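Local structure of tail lysozyme, putative (Geobacter sulfurreducens, 2IA7) at residues I75-K80 and L92-A97. The protein is of unknown function but probably serves as a gp25-like baseplate component of a phage-tail-like assembly, possibly with lysozyme activity. Residues are numbered along the deposited sequence; the frame is centred on the assembly and turned at random.
Sequences IENEVK and LLSVTA
Helix 69-86 packs across edge strand 90-98 of the three-stranded antiparallel sheet in this gp25-like fold, and Glu-76 and Val-95 lie at the middle of that contact. The short axes of 75-80 and 92-97 approach to 7.7 Å and run at 138°, nearer antiparallel than parallel. Strand 90-98 is outermost in the sheet within the chain. Its inner neighbour, strand 106-115, pairs with it, and the backbones of Leu-93 and Ser-94 both pair with Glu-112, a classic beta bulge.

Glu-76 reaches along the strand edge. Its CG stands anti to the carbonyl carbon (chi1 -73°) and the rest of the side chain runs out straight, which carries the carboxylate to the backbone of Ala-97. There Ala-97 N donates to Glu-76 OE2 at 2.8 Å in an almost straight bond (174°), on the anti lone pair. The methylene CG of Glu-76 rests 3.4 Å from Val-95 O.

Val-95 points toward the helix. Its CG1 lies 3.6 Å from Glu-76 O and 3.8 Å from Val-79 CG1. Its CG2 meets Lys-80 CG at 3.8 Å, where the two side chains run past each other in opposite directions. Leu-92 CD1 closes this end against Lys-80 CA at 3.6 Å, and Leu-92 also touches Leu-83 and Ile-84 of the same helix. Ile-109 of strand 106-115 touches Val-95, Ala-97 and Ile-75.

Lys-80 NZ donates a hydrogen bond to Asn-77 OD1 at 2.9 Å, about one turn back on the helix and tilted slightly from the carbonyl plane. A water lies within bonding distance of Val-95 O, and its bond from Lys-80 NZ is weak.

Apolar packing round Val-95 thus lies beside a polar grip made by Glu-76. A carboxylate from the helix takes up a backbone N-H of the edge strand, and its negative charge probably strengthens that bond.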
loop_
_atom_site.group_PDB
_atom_site.type_symbol
_atom_site.label_atom_id
_atom_site.label_comp_id
_atom_site.label_asym_id
_atom_site.label_seq_id
_atom_site.Cartn_x
_atom_site.Cartn_y
_atom_site.Cartn_z
ATOM N N ILE A 75 -1.515 -4.428 9.639
ATOM C CA ILE A 75 -1.066 -3.445 8.654
ATOM C C ILE A 75 -0.988 -4.063 7.264
ATOM O O ILE A 75 -1.552 -3.537 6.311
ATOM C CB ILE A 75 0.248 -2.826 9.062
ATOM C CG1 ILE A 75 -0.001 -2.031 10.355
ATOM C CG2 ILE A 75 0.867 -2.004 7.939
ATOM C CD1 ILE A 75 1.344 -1.750 11.104
ATOM N N GLU A 76 -0.414 -5.245 7.198
ATOM C CA GLU A 76 -0.378 -6.018 5.976
ATOM C C GLU A 76 -1.757 -6.219 5.394
ATOM O O GLU A 76 -1.946 -6.105 4.189
ATOM C CB GLU A 76 0.298 -7.369 6.215
ATOM C CG GLU A 76 1.803 -7.284 6.393
ATOM C CD GLU A 76 2.409 -8.461 7.145
ATOM O OE1 GLU A 76 1.674 -9.436 7.473
ATOM O OE2 GLU A 76 3.602 -8.391 7.451
ATOM N N ASN A 77 -2.711 -6.595 6.213
ATOM C CA ASN A 77 -3.980 -7.008 5.679
ATOM C C ASN A 77 -4.849 -5.805 5.313
ATOM O O ASN A 77 -5.613 -5.881 4.347
ATOM C CB ASN A 77 -4.646 -7.937 6.693
ATOM C CG ASN A 77 -3.888 -9.262 6.835
ATOM O OD1 ASN A 77 -3.158 -9.667 5.914
ATOM N ND2 ASN A 77 -4.043 -9.942 7.978
ATOM N N GLU A 78 -4.605 -4.663 5.941
ATOM C CA GLU A 78 -5.207 -3.410 5.494
ATOM C C GLU A 78 -4.710 -3.037 4.090
ATOM O O GLU A 78 -5.474 -2.561 3.219
ATOM C CB GLU A 78 -4.899 -2.270 6.450
ATOM C CG GLU A 78 -5.672 -2.352 7.744
ATOM C CD GLU A 78 -6.968 -1.624 7.693
ATOM O OE1 GLU A 78 -7.583 -1.511 6.627
ATOM O OE2 GLU A 78 -7.377 -1.176 8.758
ATOM N N VAL A 79 -3.420 -3.251 3.831
ATOM C CA VAL A 79 -2.849 -2.997 2.517
ATOM C C VAL A 79 -3.464 -3.974 1.528
ATOM O O VAL A 79 -3.878 -3.574 0.431
ATOM C CB VAL A 79 -1.346 -3.156 2.596
ATOM C CG1 VAL A 79 -0.712 -3.248 1.223
ATOM C CG2 VAL A 79 -0.731 -2.010 3.454
ATOM N N LYS A 80 -3.559 -5.248 1.895
ATOM C CA LYS A 80 -4.089 -6.236 0.976
ATOM C C LYS A 80 -5.498 -5.806 0.590
ATOM O O LYS A 80 -5.873 -5.816 -0.597
ATOM C CB LYS A 80 -4.200 -7.610 1.633
ATOM C CG LYS A 80 -2.874 -8.334 1.826
ATOM C CD LYS A 80 -3.113 -9.629 2.636
ATOM C CE LYS A 80 -1.812 -10.254 3.095
ATOM N NZ LYS A 80 -2.131 -11.480 3.873
ATOM N N LEU A 92 -2.266 -10.145 -5.757
ATOM C CA LEU A 92 -1.245 -10.062 -4.751
ATOM C C LEU A 92 -0.653 -11.419 -4.415
ATOM O O LEU A 92 -1.405 -12.332 -4.152
ATOM C CB LEU A 92 -1.811 -9.492 -3.448
ATOM C CG LEU A 92 -2.337 -8.060 -3.495
ATOM C CD1 LEU A 92 -2.981 -7.666 -2.126
ATOM C CD2 LEU A 92 -1.306 -7.043 -3.972
ATOM N N LEU A 93 0.672 -11.514 -4.362
ATOM C CA LEU A 93 1.424 -12.733 -4.038
ATOM C C LEU A 93 1.977 -12.711 -2.605
ATOM O O LEU A 93 1.914 -13.712 -1.912
ATOM C CB LEU A 93 2.596 -12.913 -5.007
ATOM C CG LEU A 93 2.199 -12.949 -6.488
ATOM C CD1 LEU A 93 3.383 -13.115 -7.399
ATOM C CD2 LEU A 93 1.183 -14.038 -6.791
ATOM N N SER A 94 2.480 -11.564 -2.140
ATOM C CA SER A 94 3.065 -11.435 -0.800
ATOM C C SER A 94 2.875 -9.986 -0.397
ATOM O O SER A 94 3.174 -9.090 -1.173
ATOM C CB SER A 94 4.575 -11.754 -0.831
ATOM O OG SER A 94 5.023 -11.877 0.501
ATOM N N VAL A 95 2.462 -9.749 0.838
ATOM C CA VAL A 95 2.460 -8.427 1.478
ATOM C C VAL A 95 3.109 -8.599 2.849
ATOM O O VAL A 95 2.541 -9.277 3.721
ATOM C CB VAL A 95 1.050 -7.800 1.580
ATOM C CG1 VAL A 95 1.126 -6.453 2.292
ATOM C CG2 VAL A 95 0.448 -7.642 0.164
ATOM N N THR A 96 4.246 -7.950 3.076
ATOM C CA THR A 96 4.965 -8.037 4.365
ATOM C C THR A 96 5.377 -6.666 4.854
ATOM O O THR A 96 5.993 -5.871 4.119
ATOM C CB THR A 96 6.293 -8.840 4.181
ATOM O OG1 THR A 96 5.982 -10.117 3.650
ATOM C CG2 THR A 96 7.096 -8.982 5.505
ATOM N N ALA A 97 5.062 -6.381 6.105
ATOM C CA ALA A 97 5.462 -5.142 6.759
ATOM C C ALA A 97 6.736 -5.337 7.518
ATOM O O ALA A 97 6.754 -5.959 8.565
ATOM C CB ALA A 97 4.318 -4.670 7.699
HETATM O O HOH W 1 1.050 -11.223 4.783
#